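Local coordinates for Zgc:56074 (PDB 3E9C), which probably hydrolyses fructose 2,6-bisphosphate to fructose 6-phosphate and phosphate, lowering glycolytic flux and favouring the pentose phosphate pathway, at residues Ser57-Ala62 with Val181-Phe186; Gln199-Ala204 with Arg238-Phe243. All coordinates share one frame; numbering follows the deposited sequence.

Contact 1 of 2, residues Ser57-Ala62 with Val181-Phe186; sequences SNLQRA and VSHGAF
The catalytic pocket of this histidine phosphatase is lined here by His183, the probable transition-state stabiliser, and its imidazole is held at its NE2 edge by Ser57. Ser57 OG lies 2.7 Å from His183 NE2, near the ring plane, in a hydrogen bond. The same oxygen accepts Leu59 N at 3.3 Å, closing an ST turn; with chi1 at 89°, OG sits between the backbone N and the carbonyl carbon, where it can meet both partners. Leu59 CB meets the ring edge at His183 CE1 (3.8 Å). The Arg61 side chain runs at about a right angle to that of His183, and its NE comes to the ring edge, in the plane, 3.7 Å from His183 CE1; the guanidinium and ring planes stand 82° apart. A water links them, accepting from Arg61 NH2 at 2.7 Å and hydrogen-bonded to His183 ND1. Both ring nitrogens therefore have partners, which should restrict rotation of the imidazole. Near the end of strand 177-182 the backbones join directly, Ser57 N donating to Val181 O (3.3 Å, N-H...O 155°), and Ala62 CB packs on Val181 CG1 at 4.1 Å. The His183 ring also meets that of His11, the residue that becomes phosphorylated, while its side chain touches Glu89, the inferred proton donor/acceptor. The contact lies where the parallel strands 53-56 and 177-182 end and helices 60-71 and 184-197 begin, with Leu59 and His183 as the respective N-cap residues.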
loop_
_atom_site.group_PDB
_atom_site.type_symbol
_atom_site.label_atom_id
_atom_site.label_comp_id
_atom_site.label_asym_id
_atom_site.label_seq_id
_atom_site.Cartn_x
_atom_site.Cartn_y
_atom_site.Cartn_z
ATOM N N SER A 57 -5.163 3.043 -8.959
ATOM C CA SER A 57 -4.909 3.598 -10.285
ATOM C C SER A 57 -6.226 3.671 -11.069
ATOM O O SER A 57 -7.186 2.973 -10.735
ATOM C CB SER A 57 -3.876 2.774 -11.048
ATOM O OG SER A 57 -4.485 1.746 -11.780
ATOM N N ASN A 58 -6.274 4.519 -12.087
ATOM C CA ASN A 58 -7.480 4.669 -12.920
ATOM C C ASN A 58 -7.762 3.474 -13.849
ATOM O O ASN A 58 -8.751 3.488 -14.577
ATOM C CB ASN A 58 -7.367 5.936 -13.771
ATOM C CG ASN A 58 -6.129 5.926 -14.677
ATOM O OD1 ASN A 58 -5.001 5.667 -14.223
ATOM N ND2 ASN A 58 -6.336 6.196 -15.957
ATOM N N LEU A 59 -6.892 2.464 -13.854
ATOM C CA LEU A 59 -7.064 1.309 -14.753
ATOM C C LEU A 59 -8.043 0.293 -14.194
ATOM O O LEU A 59 -7.991 -0.045 -13.010
ATOM C CB LEU A 59 -5.720 0.645 -15.060
ATOM C CG LEU A 59 -4.855 1.428 -16.053
ATOM C CD1 LEU A 59 -3.985 2.456 -15.353
ATOM C CD2 LEU A 59 -3.996 0.481 -16.844
ATOM N N GLN A 60 -8.928 -0.204 -15.057
ATOM C CA GLN A 60 -10.012 -1.105 -14.647
ATOM C C GLN A 60 -9.560 -2.303 -13.835
ATOM O O GLN A 60 -10.185 -2.625 -12.826
ATOM C CB GLN A 60 -10.848 -1.585 -15.843
ATOM C CG GLN A 60 -12.023 -0.662 -16.166
ATOM C CD GLN A 60 -12.832 -0.257 -14.933
ATOM O OE1 GLN A 60 -13.287 -1.110 -14.154
ATOM N NE2 GLN A 60 -13.015 1.048 -14.756
ATOM N N ARG A 61 -8.488 -2.957 -14.270
ATOM C CA ARG A 61 -7.983 -4.109 -13.533
ATOM C C ARG A 61 -7.656 -3.792 -12.067
ATOM O O ARG A 61 -7.875 -4.634 -11.186
ATOM C CB ARG A 61 -6.795 -4.741 -14.237
ATOM C CG ARG A 61 -5.560 -3.871 -14.367
ATOM C CD ARG A 61 -4.787 -4.413 -15.562
ATOM N NE ARG A 61 -3.505 -3.767 -15.768
ATOM C CZ ARG A 61 -3.242 -2.968 -16.793
ATOM N NH1 ARG A 61 -4.179 -2.743 -17.706
ATOM N NH2 ARG A 61 -2.045 -2.398 -16.906
ATOM N N ALA A 62 -7.158 -2.579 -11.811
ATOM C CA ALA A 62 -6.889 -2.148 -10.437
ATOM C C ALA A 62 -8.170 -1.771 -9.701
ATOM O O ALA A 62 -8.374 -2.178 -8.547
ATOM C CB ALA A 62 -5.883 -0.997 -10.416
ATOM N N VAL A 181 -3.946 0.193 -4.351
ATOM C CA VAL A 181 -4.004 -0.890 -5.323
ATOM C C VAL A 181 -3.383 -0.381 -6.611
ATOM O O VAL A 181 -3.836 0.623 -7.184
ATOM C CB VAL A 181 -5.440 -1.410 -5.556
ATOM C CG1 VAL A 181 -5.446 -2.528 -6.593
ATOM C CG2 VAL A 181 -6.050 -1.906 -4.245
ATOM N N SER A 182 -2.330 -1.067 -7.059
ATOM C CA SER A 182 -1.552 -0.557 -8.191
ATOM C C SER A 182 -0.985 -1.699 -9.041
ATOM O O SER A 182 -1.552 -2.803 -9.061
ATOM C CB SER A 182 -0.440 0.362 -7.664
ATOM O OG SER A 182 0.256 0.978 -8.712
ATOM N N HIS A 183 0.124 -1.427 -9.727
ATOM C CA HIS A 183 0.658 -2.309 -10.768
ATOM C C HIS A 183 2.065 -2.789 -10.417
ATOM O O HIS A 183 2.759 -2.180 -9.606
ATOM C CB HIS A 183 0.649 -1.577 -12.122
ATOM C CG HIS A 183 -0.698 -1.048 -12.495
ATOM N ND1 HIS A 183 -1.555 -1.728 -13.336
ATOM C CD2 HIS A 183 -1.364 0.064 -12.093
ATOM C CE1 HIS A 183 -2.683 -1.046 -13.449
ATOM N NE2 HIS A 183 -2.592 0.045 -12.710
ATOM N N GLY A 184 2.481 -3.881 -11.039
ATOM C CA GLY A 184 3.667 -4.606 -10.605
ATOM C C GLY A 184 4.958 -3.818 -10.683
ATOM O O GLY A 184 5.723 -3.789 -9.719
ATOM N N ALA A 185 5.210 -3.181 -11.824
ATOM C CA ALA A 185 6.461 -2.443 -11.973
ATOM C C ALA A 185 6.463 -1.186 -11.090
ATOM O O ALA A 185 7.467 -0.877 -10.446
ATOM C CB ALA A 185 6.760 -2.114 -13.458
ATOM N N PHE A 186 5.328 -0.493 -11.032
ATOM C CA PHE A 186 5.189 0.668 -10.158
ATOM C C PHE A 186 5.447 0.306 -8.681
ATOM O O PHE A 186 6.120 1.027 -7.965
ATOM C CB PHE A 186 3.770 1.269 -10.279
ATOM C CG PHE A 186 3.595 2.562 -9.508
ATOM C CD1 PHE A 186 3.907 3.787 -10.102
ATOM C CD2 PHE A 186 3.139 2.548 -8.196
ATOM C CE1 PHE A 186 3.770 4.978 -9.392
ATOM C CE2 PHE A 186 2.992 3.734 -7.482
ATOM C CZ PHE A 186 3.305 4.954 -8.085
HETATM O O HOH W 1 -0.316 -3.563 -15.251
#

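Contact 2 of 2, residues Gln199-Ala204 with Arg238-Phe243; sequences QCCLPA and RIQGVF. With K (potassium ion), chain C.
Cys201 pairs with Gln240 in a single parallel beta bridge, established by two backbone hydrogen bonds: Cys201 N donates to Ile239 O (2.8 Å, N-H...O 163°) and Gly241 N donates to Cys201 O (2.8 Å). A water accepts from Ile239 N at 3.0 Å and bonds weakly to Gln199 O and NE2, continuing the link where direct pairing stops. Gln240 starts away from the loop, but the bend at chi2 (76°) brings its amide back: NE2 donates to the next carbonyl, Gly241 O, at 3.0 Å, and OE1 rests 3.3 Å from Cys201 CB. Replacing Gln240 by alanine would probably leave Gly241 O without this amide donor and open a gap beside Cys201 CB. Pro203 CD also packs against Gly241 O, at 3.3 Å. Leu202 O and Pro203 O bind a potassium ion instead, at 2.9 and 2.8 Å, and a water is its third ligand here. Strand 233-246 is outermost in the sheet and pairs with strand 220-230 on one edge; the loop covers part of the other. Two backbone hydrogen bonds thus fix the register, while water, potassium and the Gln240 amide serve polar groups that the bridge does not pair.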
loop_
_atom_site.group_PDB
_atom_site.type_symbol
_atom_site.label_atom_id
_atom_site.label_comp_id
_atom_site.label_asym_id
_atom_site.label_seq_id
_atom_site.Cartn_x
_atom_site.Cartn_y
_atom_site.Cartn_z
ATOM N N GLN A 199 14.800 6.991 4.924
ATOM C CA GLN A 199 15.088 6.335 6.196
ATOM C C GLN A 199 14.038 5.266 6.392
ATOM O O GLN A 199 12.837 5.577 6.434
ATOM C CB GLN A 199 15.068 7.353 7.340
ATOM C CG GLN A 199 14.822 6.783 8.743
ATOM C CD GLN A 199 16.052 6.158 9.424
ATOM O OE1 GLN A 199 17.175 6.231 8.930
ATOM N NE2 GLN A 199 15.828 5.559 10.598
ATOM N N CYS A 200 14.484 4.013 6.482
ATOM C CA CYS A 200 13.588 2.872 6.491
ATOM C C CYS A 200 14.070 1.729 7.384
ATOM O O CYS A 200 15.247 1.369 7.374
ATOM C CB CYS A 200 13.399 2.340 5.073
ATOM S SG CYS A 200 12.051 1.105 4.952
ATOM N N CYS A 201 13.138 1.154 8.128
ATOM C CA CYS A 201 13.408 0.031 9.012
ATOM C C CYS A 201 12.822 -1.237 8.414
ATOM O O CYS A 201 11.718 -1.220 7.851
ATOM C CB CYS A 201 12.793 0.268 10.405
ATOM S SG CYS A 201 13.405 1.738 11.290
ATOM N N LEU A 202 13.560 -2.335 8.528
ATOM C CA LEU A 202 13.075 -3.624 8.070
ATOM C C LEU A 202 13.228 -4.681 9.186
ATOM O O LEU A 202 14.265 -4.755 9.851
ATOM C CB LEU A 202 13.798 -4.052 6.778
ATOM C CG LEU A 202 13.601 -3.227 5.492
ATOM C CD1 LEU A 202 14.607 -3.668 4.380
ATOM C CD2 LEU A 202 12.172 -3.323 4.995
ATOM N N PRO A 203 12.210 -5.534 9.367
ATOM C CA PRO A 203 12.183 -6.396 10.552
ATOM C C PRO A 203 13.139 -7.594 10.484
ATOM O O PRO A 203 13.694 -7.893 9.419
ATOM C CB PRO A 203 10.724 -6.887 10.573
ATOM C CG PRO A 203 10.380 -7.000 9.116
ATOM C CD PRO A 203 11.068 -5.796 8.468
ATOM N N ALA A 204 13.321 -8.268 11.623
ATOM C CA ALA A 204 14.137 -9.473 11.710
ATOM C C ALA A 204 13.680 -10.518 10.700
ATOM O O ALA A 204 12.474 -10.692 10.499
ATOM C CB ALA A 204 14.058 -10.065 13.143
ATOM N N ARG A 238 9.819 8.208 10.387
ATOM C CA ARG A 238 10.078 6.771 10.377
ATOM C C ARG A 238 9.218 6.083 9.324
ATOM O O ARG A 238 8.053 6.437 9.112
ATOM C CB ARG A 238 9.764 6.160 11.750
ATOM C CG ARG A 238 10.133 4.672 11.880
ATOM C CD ARG A 238 9.826 4.160 13.267
ATOM N NE ARG A 238 10.508 4.956 14.288
ATOM C CZ ARG A 238 10.278 4.869 15.596
ATOM N NH1 ARG A 238 9.380 4.016 16.075
ATOM N NH2 ARG A 238 10.959 5.639 16.432
ATOM N N ILE A 239 9.819 5.108 8.664
ATOM C CA ILE A 239 9.112 4.202 7.797
ATOM C C ILE A 239 9.529 2.804 8.244
ATOM O O ILE A 239 10.724 2.507 8.326
ATOM C CB ILE A 239 9.476 4.474 6.306
ATOM C CG1 ILE A 239 9.000 5.892 5.914
ATOM C CG2 ILE A 239 8.856 3.417 5.394
ATOM C CD1 ILE A 239 9.678 6.468 4.688
ATOM N N GLN A 240 8.544 1.958 8.548
ATOM C CA GLN A 240 8.805 0.592 8.971
ATOM C C GLN A 240 8.186 -0.367 7.960
ATOM O O GLN A 240 6.970 -0.353 7.760
ATOM C CB GLN A 240 8.236 0.356 10.383
ATOM C CG GLN A 240 8.275 -1.102 10.869
ATOM C CD GLN A 240 9.680 -1.564 11.311
ATOM O OE1 GLN A 240 10.314 -0.923 12.147
ATOM N NE2 GLN A 240 10.152 -2.687 10.757
ATOM N N GLY A 241 9.017 -1.183 7.308
ATOM C CA GLY A 241 8.510 -2.268 6.466
ATOM C C GLY A 241 7.983 -3.374 7.373
ATOM O O GLY A 241 8.561 -3.664 8.416
ATOM N N VAL A 242 6.858 -3.974 7.018
ATOM C CA VAL A 242 6.338 -5.054 7.822
ATOM C C VAL A 242 6.496 -6.377 7.073
ATOM O O VAL A 242 7.202 -7.291 7.542
ATOM C CB VAL A 242 4.852 -4.790 8.245
ATOM C CG1 VAL A 242 4.358 -5.855 9.234
ATOM C CG2 VAL A 242 4.720 -3.396 8.863
ATOM N N PHE A 243 5.819 -6.482 5.930
ATOM C CA PHE A 243 5.933 -7.634 5.049
ATOM C C PHE A 243 5.839 -7.173 3.597
ATOM O O PHE A 243 5.277 -6.112 3.310
ATOM C CB PHE A 243 4.901 -8.732 5.377
ATOM C CG PHE A 243 3.452 -8.277 5.327
ATOM C CD1 PHE A 243 2.759 -8.220 4.108
ATOM C CD2 PHE A 243 2.767 -7.975 6.502
ATOM C CE1 PHE A 243 1.413 -7.837 4.065
ATOM C CE2 PHE A 243 1.426 -7.587 6.481
ATOM C CZ PHE A 243 0.743 -7.507 5.256
HETATM K K K C . 16.023 -6.647 8.567
HETATM O O HOH W 2 12.610 4.695 9.795
HETATM O O HOH W 3 13.166 6.087 12.481
HETATM O O HOH W 4 15.519 -7.180 5.945
#

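From the N terminus, strand 2-10 enters the middle of the mixed sheet and strand 53-56 leads into 57-62. Contact 1 then closes a loop of 118 residues, bringing 57-62 against the end of strand 177-182. Helix 184-197 starts within that contact and runs to just before 199-204, where contact 2 opens; its 33-residue loop, which includes strand 220-230, closes on strand 233-246. The two closures are in series, neither nested nor crossed. The centres of contacts 1 and 2 are about 24 Å apart, on opposite sides of the chain's centre. Contact 1 ties the turn and helix start after strand 53-56 to the end of strand 177-182, at the active site, whereas contact 2 adds a loop to an outermost strand.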